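PDB 6LPI: acetolactate synthase isozyme 1 large subunit from Escherichia coli, which forms the large subunit of a thiamine diphosphate-dependent enzyme and binds thiamine diphosphate, a magnesium ion and flavin-adenine dinucleotide. Local coordinates for residues G27-T32 with Q51-L56; Y139-I144 with V166-P171; R213-L218 with D277-L282; I466-N471 with L535-I540. One frame throughout, in Å; residues are numbered along the deposited sequence.

Contact 1. Residues G27-T32 with Q51-L56; sequences GIKIVT and QIRHIL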
# COMPACT_ATOMS: atom_id res chain seq x y z
N GLY B 27 -2.21 -22.65 2.30
CA GLY B 27 -0.86 -22.69 1.78
C GLY B 27 0.16 -21.85 2.53
O GLY B 27 1.29 -21.74 2.07
N ILE B 28 -0.19 -21.25 3.67
CA ILE B 28 0.78 -20.47 4.42
C ILE B 28 1.93 -21.36 4.87
O ILE B 28 1.73 -22.43 5.45
CB ILE B 28 0.10 -19.76 5.60
CG1 ILE B 28 -0.73 -18.57 5.11
CG2 ILE B 28 1.10 -19.29 6.62
CD1 ILE B 28 -2.14 -18.89 4.79
N LYS B 29 3.16 -20.94 4.55
CA LYS B 29 4.37 -21.64 4.98
C LYS B 29 5.11 -20.89 6.08
O LYS B 29 5.87 -21.51 6.82
CB LYS B 29 5.31 -21.88 3.78
CG LYS B 29 6.80 -22.08 4.07
CD LYS B 29 7.68 -21.89 2.81
CE LYS B 29 9.07 -21.28 3.13
NZ LYS B 29 9.49 -20.17 2.20
N ILE B 30 4.86 -19.59 6.22
CA ILE B 30 5.52 -18.73 7.20
C ILE B 30 4.49 -17.86 7.88
O ILE B 30 3.56 -17.36 7.24
CB ILE B 30 6.63 -17.88 6.54
CG1 ILE B 30 7.63 -18.76 5.78
CG2 ILE B 30 7.27 -16.89 7.51
CD1 ILE B 30 8.65 -17.96 5.00
N VAL B 31 4.67 -17.65 9.17
CA VAL B 31 3.81 -16.77 9.96
C VAL B 31 4.69 -16.02 10.94
O VAL B 31 5.57 -16.61 11.56
CB VAL B 31 2.72 -17.60 10.68
CG1 VAL B 31 2.25 -16.92 11.95
CG2 VAL B 31 1.55 -17.83 9.74
N THR B 32 4.44 -14.73 11.13
CA THR B 32 5.36 -13.99 11.98
C THR B 32 4.58 -13.24 13.04
O THR B 32 3.56 -12.61 12.74
CB THR B 32 6.22 -13.02 11.16
OG1 THR B 32 6.99 -12.20 12.04
CG2 THR B 32 5.36 -12.12 10.34
N GLN B 51 3.96 -27.73 8.75
CA GLN B 51 3.96 -26.96 7.52
C GLN B 51 4.28 -25.48 7.73
O GLN B 51 4.87 -24.85 6.85
CB GLN B 51 2.61 -27.08 6.81
CG GLN B 51 2.44 -26.13 5.63
CD GLN B 51 1.22 -26.42 4.79
OE1 GLN B 51 0.33 -27.17 5.18
NE2 GLN B 51 1.16 -25.78 3.62
N ILE B 52 3.89 -24.90 8.87
CA ILE B 52 4.01 -23.47 9.10
C ILE B 52 5.14 -23.23 10.10
O ILE B 52 5.07 -23.68 11.25
CB ILE B 52 2.67 -22.87 9.59
CG1 ILE B 52 1.55 -23.22 8.61
CG2 ILE B 52 2.75 -21.38 9.74
CD1 ILE B 52 0.20 -22.77 9.06
N ARG B 53 6.18 -22.53 9.65
CA ARG B 53 7.21 -21.99 10.52
C ARG B 53 6.78 -20.61 11.03
O ARG B 53 6.07 -19.85 10.35
CB ARG B 53 8.57 -21.89 9.81
CG ARG B 53 9.55 -20.85 10.37
CD ARG B 53 10.90 -20.82 9.64
NE ARG B 53 10.75 -20.93 8.19
CZ ARG B 53 11.66 -20.50 7.32
NH1 ARG B 53 12.77 -19.91 7.76
NH2 ARG B 53 11.45 -20.64 6.01
N HIS B 54 7.20 -20.29 12.25
CA HIS B 54 6.86 -19.04 12.92
C HIS B 54 8.14 -18.24 13.12
O HIS B 54 9.07 -18.72 13.77
CB HIS B 54 6.20 -19.29 14.28
CG HIS B 54 6.21 -18.10 15.17
ND1 HIS B 54 5.23 -17.13 15.12
CD2 HIS B 54 7.11 -17.68 16.09
CE1 HIS B 54 5.52 -16.18 15.99
NE2 HIS B 54 6.65 -16.49 16.59
N ILE B 55 8.18 -17.02 12.61
CA ILE B 55 9.28 -16.09 12.85
C ILE B 55 8.92 -15.09 13.96
O ILE B 55 7.89 -14.40 13.90
CB ILE B 55 9.71 -15.39 11.55
CG1 ILE B 55 10.49 -16.38 10.68
CG2 ILE B 55 10.55 -14.17 11.84
CD1 ILE B 55 9.69 -17.33 9.87
N LEU B 56 9.78 -15.06 14.98
CA LEU B 56 9.62 -14.22 16.16
C LEU B 56 10.23 -12.84 15.88
O LEU B 56 11.45 -12.69 15.80
CB LEU B 56 10.27 -14.86 17.38
CG LEU B 56 10.14 -14.18 18.73
CD1 LEU B 56 8.67 -13.85 19.01
CD2 LEU B 56 10.71 -15.05 19.82

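Contact 2. Residues Y139-I144 with V166-P171; sequences YLVRHI and VWIDIP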
# COMPACT_ATOMS: atom_id res chain seq x y z
N TYR B 139 -12.82 -8.11 12.56
CA TYR B 139 -13.74 -9.04 13.23
C TYR B 139 -13.44 -9.14 14.71
O TYR B 139 -12.29 -9.07 15.14
CB TYR B 139 -13.69 -10.45 12.67
CG TYR B 139 -14.09 -10.58 11.23
CD1 TYR B 139 -13.11 -10.60 10.23
CD2 TYR B 139 -15.42 -10.70 10.86
CE1 TYR B 139 -13.44 -10.72 8.89
CE2 TYR B 139 -15.77 -10.83 9.51
CZ TYR B 139 -14.77 -10.84 8.53
OH TYR B 139 -15.08 -10.95 7.20
N LEU B 140 -14.51 -9.34 15.50
CA LEU B 140 -14.39 -9.82 16.87
C LEU B 140 -15.20 -11.11 16.96
O LEU B 140 -16.44 -11.06 17.04
CB LEU B 140 -14.89 -8.80 17.89
CG LEU B 140 -14.95 -9.39 19.32
CD1 LEU B 140 -13.56 -9.54 19.93
CD2 LEU B 140 -15.83 -8.60 20.24
N VAL B 141 -14.50 -12.24 17.03
CA VAL B 141 -15.13 -13.56 17.06
C VAL B 141 -15.70 -13.78 18.45
O VAL B 141 -14.95 -13.96 19.42
CB VAL B 141 -14.13 -14.67 16.72
CG1 VAL B 141 -14.84 -16.01 16.62
CG2 VAL B 141 -13.41 -14.33 15.45
N ARG B 142 -17.02 -13.83 18.57
CA ARG B 142 -17.59 -13.86 19.91
C ARG B 142 -17.90 -15.30 20.33
O ARG B 142 -17.92 -15.57 21.54
CB ARG B 142 -18.89 -13.03 20.02
CG ARG B 142 -19.08 -11.68 19.22
CD ARG B 142 -20.11 -10.62 19.65
NE ARG B 142 -19.92 -9.21 19.40
CZ ARG B 142 -19.65 -8.26 20.28
NH1 ARG B 142 -19.63 -6.99 19.84
NH2 ARG B 142 -19.23 -8.53 21.50
N HIS B 143 -18.21 -16.21 19.39
CA HIS B 143 -18.30 -17.65 19.65
C HIS B 143 -17.60 -18.42 18.53
O HIS B 143 -17.48 -17.94 17.40
CB HIS B 143 -19.75 -18.17 19.80
CG HIS B 143 -19.84 -19.53 20.44
ND1 HIS B 143 -18.98 -19.94 21.44
CD2 HIS B 143 -20.69 -20.58 20.23
CE1 HIS B 143 -19.29 -21.17 21.82
NE2 HIS B 143 -20.32 -21.58 21.10
N ILE B 144 -17.17 -19.63 18.87
CA ILE B 144 -16.29 -20.41 18.00
C ILE B 144 -17.01 -20.84 16.73
O ILE B 144 -16.37 -21.02 15.69
CB ILE B 144 -15.70 -21.61 18.78
CG1 ILE B 144 -14.69 -22.40 17.95
CG2 ILE B 144 -16.79 -22.55 19.27
CD1 ILE B 144 -13.97 -23.46 18.78
N VAL B 166 -7.07 -7.26 6.84
CA VAL B 166 -8.21 -7.62 7.66
C VAL B 166 -7.67 -8.05 9.01
O VAL B 166 -6.69 -8.80 9.11
CB VAL B 166 -9.06 -8.74 7.03
CG1 VAL B 166 -10.33 -8.94 7.85
CG2 VAL B 166 -9.39 -8.40 5.60
N TRP B 167 -8.34 -7.59 10.06
CA TRP B 167 -7.92 -7.82 11.43
C TRP B 167 -8.92 -8.76 12.07
O TRP B 167 -10.13 -8.47 12.09
CB TRP B 167 -7.83 -6.49 12.17
CG TRP B 167 -7.13 -6.57 13.48
CD1 TRP B 167 -7.21 -7.58 14.39
CD2 TRP B 167 -6.24 -5.60 14.03
NE1 TRP B 167 -6.43 -7.30 15.47
CE2 TRP B 167 -5.82 -6.09 15.28
CE3 TRP B 167 -5.77 -4.35 13.60
CZ2 TRP B 167 -4.94 -5.39 16.09
CZ3 TRP B 167 -4.89 -3.65 14.41
CH2 TRP B 167 -4.49 -4.18 15.65
N ILE B 168 -8.44 -9.89 12.59
CA ILE B 168 -9.30 -10.85 13.26
C ILE B 168 -8.85 -10.90 14.72
O ILE B 168 -7.74 -11.36 15.02
CB ILE B 168 -9.25 -12.23 12.60
CG1 ILE B 168 -9.37 -12.10 11.07
CG2 ILE B 168 -10.37 -13.14 13.12
CD1 ILE B 168 -8.86 -13.29 10.30
N ASP B 169 -9.74 -10.46 15.62
CA ASP B 169 -9.53 -10.52 17.06
C ASP B 169 -10.27 -11.74 17.63
O ASP B 169 -11.49 -11.85 17.49
CB ASP B 169 -10.01 -9.22 17.70
CG ASP B 169 -9.33 -8.92 19.01
OD1 ASP B 169 -9.94 -8.21 19.83
OD2 ASP B 169 -8.18 -9.34 19.21
N ILE B 170 -9.54 -12.64 18.29
CA ILE B 170 -10.13 -13.91 18.71
C ILE B 170 -9.96 -14.08 20.21
O ILE B 170 -8.82 -14.24 20.71
CB ILE B 170 -9.52 -15.10 17.96
CG1 ILE B 170 -9.45 -14.84 16.46
CG2 ILE B 170 -10.36 -16.35 18.17
CD1 ILE B 170 -8.54 -15.81 15.73
N PRO B 171 -11.05 -14.02 20.98
CA PRO B 171 -10.95 -14.22 22.42
C PRO B 171 -10.36 -15.58 22.78
O PRO B 171 -10.64 -16.60 22.13
CB PRO B 171 -12.39 -14.09 22.89
CG PRO B 171 -13.02 -13.19 21.90
CD PRO B 171 -12.36 -13.51 20.59

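Contact 3. Residues R213-L218 with D277-L282; sequences RPVLYL and DLLIVL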
# COMPACT_ATOMS: atom_id res chain seq x y z
N ARG B 213 -1.54 13.53 -28.36
CA ARG B 213 -0.45 13.49 -27.38
C ARG B 213 -0.86 12.72 -26.12
O ARG B 213 -1.00 13.29 -25.03
CB ARG B 213 0.01 14.91 -27.01
CG ARG B 213 0.36 15.80 -28.20
CD ARG B 213 1.04 17.10 -27.76
NE ARG B 213 0.14 17.97 -27.01
CZ ARG B 213 -0.73 18.81 -27.56
NH1 ARG B 213 -0.82 18.90 -28.88
NH2 ARG B 213 -1.51 19.56 -26.79
N PRO B 214 -1.02 11.41 -26.23
CA PRO B 214 -1.42 10.64 -25.05
C PRO B 214 -0.23 10.27 -24.18
O PRO B 214 0.90 10.12 -24.64
CB PRO B 214 -2.06 9.39 -25.66
CG PRO B 214 -1.23 9.16 -26.90
CD PRO B 214 -0.82 10.55 -27.40
N VAL B 215 -0.52 10.12 -22.89
CA VAL B 215 0.44 9.56 -21.95
C VAL B 215 -0.28 8.49 -21.16
O VAL B 215 -1.50 8.58 -20.92
CB VAL B 215 1.07 10.60 -20.99
CG1 VAL B 215 1.44 11.87 -21.72
CG2 VAL B 215 0.18 10.82 -19.80
N LEU B 216 0.46 7.44 -20.83
CA LEU B 216 -0.04 6.33 -20.05
C LEU B 216 0.47 6.51 -18.62
O LEU B 216 1.67 6.69 -18.41
CB LEU B 216 0.38 5.00 -20.68
CG LEU B 216 0.20 3.66 -19.99
CD1 LEU B 216 -1.26 3.34 -19.90
CD2 LEU B 216 0.87 2.59 -20.81
N TYR B 217 -0.43 6.60 -17.69
CA TYR B 217 -0.14 6.94 -16.30
C TYR B 217 -0.41 5.70 -15.46
O TYR B 217 -1.56 5.33 -15.21
CB TYR B 217 -0.98 8.17 -15.94
CG TYR B 217 -1.14 8.56 -14.50
CD1 TYR B 217 -0.29 8.09 -13.50
CD2 TYR B 217 -2.18 9.38 -14.13
CE1 TYR B 217 -0.48 8.46 -12.20
CE2 TYR B 217 -2.37 9.74 -12.83
CZ TYR B 217 -1.52 9.28 -11.86
OH TYR B 217 -1.73 9.65 -10.56
N LEU B 218 0.65 5.04 -15.02
CA LEU B 218 0.58 3.78 -14.28
C LEU B 218 0.71 3.98 -12.78
O LEU B 218 1.51 4.80 -12.32
CB LEU B 218 1.66 2.81 -14.75
CG LEU B 218 1.69 2.67 -16.24
CD1 LEU B 218 2.75 1.61 -16.61
CD2 LEU B 218 0.27 2.24 -16.64
N ASP B 277 -2.95 15.70 -24.31
CA ASP B 277 -4.37 15.89 -24.60
C ASP B 277 -5.25 14.72 -24.18
O ASP B 277 -6.47 14.85 -24.21
CB ASP B 277 -4.59 16.20 -26.09
CG ASP B 277 -4.27 15.01 -27.02
OD1 ASP B 277 -3.73 13.99 -26.56
OD2 ASP B 277 -4.58 15.12 -28.24
N LEU B 278 -4.66 13.60 -23.77
CA LEU B 278 -5.41 12.49 -23.19
C LEU B 278 -4.49 11.68 -22.30
O LEU B 278 -3.38 11.34 -22.73
CB LEU B 278 -5.99 11.58 -24.27
CG LEU B 278 -6.50 10.24 -23.77
CD1 LEU B 278 -7.97 10.37 -23.34
CD2 LEU B 278 -6.32 9.20 -24.86
N LEU B 279 -4.90 11.39 -21.08
CA LEU B 279 -4.11 10.51 -20.24
C LEU B 279 -4.93 9.27 -19.89
O LEU B 279 -6.13 9.36 -19.60
CB LEU B 279 -3.50 11.17 -18.99
CG LEU B 279 -4.01 12.13 -17.96
CD1 LEU B 279 -4.74 11.35 -16.97
CD2 LEU B 279 -2.81 12.76 -17.31
N ILE B 280 -4.28 8.12 -20.04
CA ILE B 280 -4.83 6.80 -19.75
C ILE B 280 -4.34 6.38 -18.38
O ILE B 280 -3.15 6.09 -18.19
CB ILE B 280 -4.39 5.77 -20.81
CG1 ILE B 280 -4.54 6.33 -22.23
CG2 ILE B 280 -5.08 4.45 -20.56
CD1 ILE B 280 -3.24 6.72 -22.86
N VAL B 281 -5.22 6.39 -17.40
CA VAL B 281 -4.83 6.17 -16.02
C VAL B 281 -5.24 4.75 -15.64
O VAL B 281 -6.43 4.43 -15.56
CB VAL B 281 -5.48 7.20 -15.09
CG1 VAL B 281 -4.87 7.13 -13.70
CG2 VAL B 281 -5.36 8.56 -15.70
N LEU B 282 -4.25 3.89 -15.41
CA LEU B 282 -4.49 2.52 -14.99
C LEU B 282 -3.87 2.33 -13.63
O LEU B 282 -2.67 2.55 -13.46
CB LEU B 282 -3.90 1.53 -15.98
CG LEU B 282 -4.21 1.86 -17.42
CD1 LEU B 282 -3.48 0.91 -18.36
CD2 LEU B 282 -5.70 1.74 -17.61

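Contact 4. Residues I466-N471 with L535-I540; sequences IILMNN and LIHVRI. With MG (magnesium ion), chain K; TPP (thiamine diphosphate), chain J.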
# COMPACT_ATOMS: atom_id res chain seq x y z
N ILE B 466 21.66 -3.82 4.25
CA ILE B 466 21.21 -2.46 4.52
C ILE B 466 22.23 -1.48 3.96
O ILE B 466 23.41 -1.52 4.32
CB ILE B 466 20.98 -2.22 6.02
CG1 ILE B 466 19.90 -3.14 6.57
CG2 ILE B 466 20.64 -0.75 6.25
CD1 ILE B 466 20.04 -3.39 8.04
N ILE B 467 21.78 -0.62 3.05
CA ILE B 467 22.60 0.47 2.52
C ILE B 467 22.17 1.75 3.23
O ILE B 467 21.17 2.37 2.87
CB ILE B 467 22.49 0.58 1.00
CG1 ILE B 467 22.87 -0.75 0.34
CG2 ILE B 467 23.35 1.70 0.48
CD1 ILE B 467 21.83 -1.28 -0.61
N LEU B 468 22.93 2.12 4.25
CA LEU B 468 22.58 3.23 5.12
C LEU B 468 23.24 4.51 4.61
O LEU B 468 24.47 4.62 4.61
CB LEU B 468 22.99 2.91 6.55
CG LEU B 468 23.04 4.04 7.58
CD1 LEU B 468 21.65 4.59 7.81
CD2 LEU B 468 23.60 3.52 8.88
N MET B 469 22.43 5.46 4.14
CA MET B 469 22.91 6.81 3.86
C MET B 469 22.67 7.62 5.12
O MET B 469 21.52 7.94 5.45
CB MET B 469 22.18 7.43 2.67
CG MET B 469 22.00 6.51 1.49
SD MET B 469 21.75 7.41 -0.04
CE MET B 469 20.96 6.14 -1.05
N ASN B 470 23.73 7.94 5.83
CA ASN B 470 23.63 8.55 7.14
C ASN B 470 24.02 10.01 6.94
O ASN B 470 25.19 10.34 6.79
CB ASN B 470 24.55 7.83 8.12
CG ASN B 470 24.80 8.61 9.39
OD1 ASN B 470 24.10 9.58 9.68
ND2 ASN B 470 25.83 8.21 10.13
N ASN B 471 23.01 10.88 6.89
CA ASN B 471 23.16 12.33 6.78
C ASN B 471 23.25 13.04 8.12
O ASN B 471 23.33 14.28 8.14
CB ASN B 471 22.00 12.92 5.97
CG ASN B 471 20.65 12.62 6.57
OD1 ASN B 471 20.55 11.96 7.60
ND2 ASN B 471 19.60 13.06 5.91
N LEU B 535 25.25 -4.55 7.12
CA LEU B 535 25.03 -3.11 7.17
C LEU B 535 26.18 -2.40 6.48
O LEU B 535 27.34 -2.58 6.85
CB LEU B 535 24.96 -2.61 8.60
CG LEU B 535 24.96 -1.08 8.62
CD1 LEU B 535 23.52 -0.55 8.49
CD2 LEU B 535 25.72 -0.50 9.82
N ILE B 536 25.85 -1.54 5.52
CA ILE B 536 26.85 -0.75 4.80
C ILE B 536 26.54 0.72 5.06
O ILE B 536 25.44 1.20 4.74
CB ILE B 536 26.84 -1.04 3.30
CG1 ILE B 536 27.27 -2.49 3.05
CG2 ILE B 536 27.81 -0.12 2.59
CD1 ILE B 536 26.13 -3.48 3.11
N HIS B 537 27.51 1.44 5.62
CA HIS B 537 27.30 2.79 6.13
C HIS B 537 28.06 3.80 5.28
O HIS B 537 29.22 3.58 4.94
CB HIS B 537 27.70 2.86 7.60
CG HIS B 537 27.89 4.25 8.12
ND1 HIS B 537 28.98 5.02 7.78
CD2 HIS B 537 27.13 5.00 8.94
CE1 HIS B 537 28.89 6.19 8.38
NE2 HIS B 537 27.77 6.21 9.09
N VAL B 538 27.39 4.93 4.96
CA VAL B 538 27.97 5.99 4.14
C VAL B 538 27.61 7.36 4.70
O VAL B 538 26.42 7.68 4.82
CB VAL B 538 27.48 5.92 2.68
CG1 VAL B 538 27.93 7.14 1.90
CG2 VAL B 538 27.98 4.67 2.04
N ARG B 539 28.61 8.19 4.98
CA ARG B 539 28.33 9.56 5.38
C ARG B 539 27.92 10.39 4.17
O ARG B 539 28.45 10.22 3.07
CB ARG B 539 29.54 10.18 6.08
CG ARG B 539 30.57 10.88 5.16
CD ARG B 539 31.37 9.93 4.23
NE ARG B 539 32.20 8.98 4.97
CZ ARG B 539 32.73 7.89 4.43
NH1 ARG B 539 32.54 7.61 3.15
NH2 ARG B 539 33.46 7.06 5.17
N ILE B 540 26.94 11.27 4.37
CA ILE B 540 26.43 12.15 3.32
C ILE B 540 26.18 13.51 3.95
O ILE B 540 25.67 13.60 5.08
CB ILE B 540 25.15 11.58 2.67
CG1 ILE B 540 25.48 10.38 1.77
CG2 ILE B 540 24.36 12.64 1.90
CD1 ILE B 540 24.32 9.93 0.93
MG MG K . 19.34 10.38 6.87
N1' TPP J . 7.67 10.00 11.94
C2' TPP J . 7.39 8.82 11.28
CM2 TPP J . 7.16 7.55 12.03
N3' TPP J . 7.32 8.79 9.91
C4' TPP J . 7.49 9.92 9.17
N4' TPP J . 7.38 9.81 7.85
C5' TPP J . 7.77 11.12 9.83
C6' TPP J . 7.87 11.15 11.21
C7' TPP J . 8.02 12.40 9.04
N3 TPP J . 9.22 12.23 8.28
C2 TPP J . 9.22 11.83 6.96
S1 TPP J . 10.68 11.69 6.32
C5 TPP J . 11.38 12.14 7.70
C4 TPP J . 10.49 12.40 8.72
CM4 TPP J . 10.94 12.83 10.07
C6 TPP J . 12.88 12.21 7.75
C7 TPP J . 13.54 10.92 7.27
O7 TPP J . 14.70 10.70 8.05
PA TPP J . 15.89 9.74 7.54
O1A TPP J . 15.66 8.31 7.94
O2A TPP J . 17.16 10.32 8.15
O3A TPP J . 15.89 9.78 5.93
PB TPP J . 16.72 10.88 5.06
O1B TPP J . 17.14 10.25 3.73
O2B TPP J . 15.91 12.13 4.78
O3B TPP J . 17.92 11.36 5.85

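Contact 1. Residues G27-T32 with Q51-L56
T32 has chi1 at 173°, which carries OG1 to the far side of CB from its own N and lets the hydroxyl donate to I55, with T32 OG1 3.0 Å from I55 O. The donor stands above the carbonyl plane, 42° out of it. In I30, chi1 of -54° hands the corresponding position to the CG2 branch, and I30 CG2 meets I55 CD1 at 3.4 Å. R53 runs beside I30 and K29, pointing the same way; K29 CE lies at the edge of the guanidinium, 3.8 Å from R53 NH2. The two positive ends are close, K29 NZ being 4.3 Å from R53 NH2, but both residues are exposed and water probably screens them. L431 of helix 422-432 packs on I30, R53 and I55. V31 points to the other face, where V31 CG2 touches I52 CG2 at 3.7 Å. Backbone bonds set the register: R53 N to K29 O, V31 N to R53 O (2.9 Å) and I55 N to V31 O (2.8 Å). V31 thus bonds to the residues flanking H54, the parallel-strand pattern. Helix 40-47 connects the strands, completing a beta-alpha-beta crossover at what is, within this chain, the edge of the parallel sheet of the N-terminal thiamine diphosphate-binding domain.

Contact 2. Residues Y139-I144 with V166-P171
V166 starts the contact by setting its CG1 methyl obliquely against the Y139 ring, with V166 CG1 3.7 Å from Y139 CE1. W167 takes part through its backbone: Y139 N donates to W167 O at 2.8 Å, while the indole packs against strand 105-111. I168 divides its branches between two partners. I168 CG1 meets Y139 CD1 at 4.1 Å; CG2, opposite the backbone N because chi1 is -46°, meets V141 CG2 at 4.0 Å. Helix 147-159 lies over this face, with V150 and A154 on I168 and D153 and I157 on Y139. D169 uses both its N and its O toward this strand: D169 N to Y139 O at 2.9 Å and V141 N to D169 O at 3.1 Å, the latter bond being nearly straight at 169°. Its side chain lies on the other face beside L140, D169 OD1 being 3.9 Å from L140 CD1 and also weakly bonded to Q111. I170 adds CG1 against V141 CG2. P171 brings its CG near L140 CD1 at 4.2 Å and occupies the N-cap position before helix 172-175. Two parallel strands joined through helix 147-159 make a beta-alpha-beta unit, in which 137-140 is the outermost strand of its sheet within the chain.

Contact 3. Residues R213-L218 with D277-L282
R213-L218 and D277-L282 pair as neighbouring parallel strands in the middle of a six-stranded sheet with strand order 3-2-1-4-5-6, the Rossmann-like fold of the central domain. Packing is closest at the C-terminal end, where every side chain is buried. L216 CD1 meets L282 CD1 at 3.6 Å as the two leucines cross, and I280 CG2 joins them on the same face. On the other face Y217 and V281 lie alongside each other. Here chi1 at 165° sets the Y217 ring beside V281, whose CG1 approaches it obliquely, Y217 CD2 being 3.5 Å from V281 CG1. The backbone is well paired here too: Y217 N to I280 O measures 2.8 Å with an almost straight bond of 174°, and L282 N reaches Y217 O at 3.1 Å.

The N-terminal end is more open and polar, both R213 and D277 being partly exposed. Their charged ends do not pair with each other: R213 NE is bonded to E275 O, and D277 OD2 to K212 N. What joins them is a double link through the backbone of R213, with D277 N donating to R213 O at 3.2 Å while the D277 carboxylate turns back to receive R213 N. W346 of helix 344-354 packs beside this end, on R213 and V215. At the opposite end the Y217 side chain comes within about 5 Å of bound flavin-adenine dinucleotide. R213 N lies 2.9 Å from D277 OD1 and approaches from above the carboxylate plane, 48° out of it.

Contact 4. Residues I466-N471 with L535-I540
N470 and H537 form a buried amide-imidazole hydrogen bond on one face of the paired strands, N470 ND2 donating to H537 NE2 at 3.0 Å with an N-H...N angle of 165°. The donor is tilted only slightly from the ring plane, although amide and ring are turned 72° against each other. N470 OD1 accepts E472 N, so both ends of the amide are engaged and its rotation is fixed. H537 ND1 has a weak bond to D513, consistent with a proton on that nitrogen. On the NE2 side of the ring, L468 CD2 sits at the edge, 3.8 Å from H537 CD2, and L535 CD1 continues the apolar side, 3.7 Å from I466 CG2. These are parallel strands of the C-terminal thiamine diphosphate-binding domain, and their backbones alternate bonds such as L468 N to I536 O (2.7 Å), then V538 N to L468 O (3.0 Å). The other face has M469 crossing I540, with M469 CB 3.7 Å from I540 CD1. Just past the strand, chi1 of 58° turns the N471 amide away from I540 toward thiamine diphosphate and the magnesium ion. N471 OD1 binds the metal at 2.1 Å, and D444 together with O2A and O3B of thiamine diphosphate are further ligands.

Contacts 1 and 2 include the two strands that are outermost, within the chain, in one sheet, 53-56 and 137-140; their centres are 20 Å apart and their nearest atoms about 10 Å. Contacts 3 and 4 belong to two further parallel sheets, contact 3 lying 42 Å from contact 1 and 37 Å from contact 4, centre to centre. The ligands relate these sheets: Y217 of contact 3 approaches flavin-adenine dinucleotide, while N471 of contact 4 binds the magnesium ion and has its side chain about 12 Å from flavin-adenine dinucleotide. Contact 1 comes within about 15 Å of contact 4 by nearest atoms, and its L56 touches P35, a residue of a thiamine diphosphate pocket.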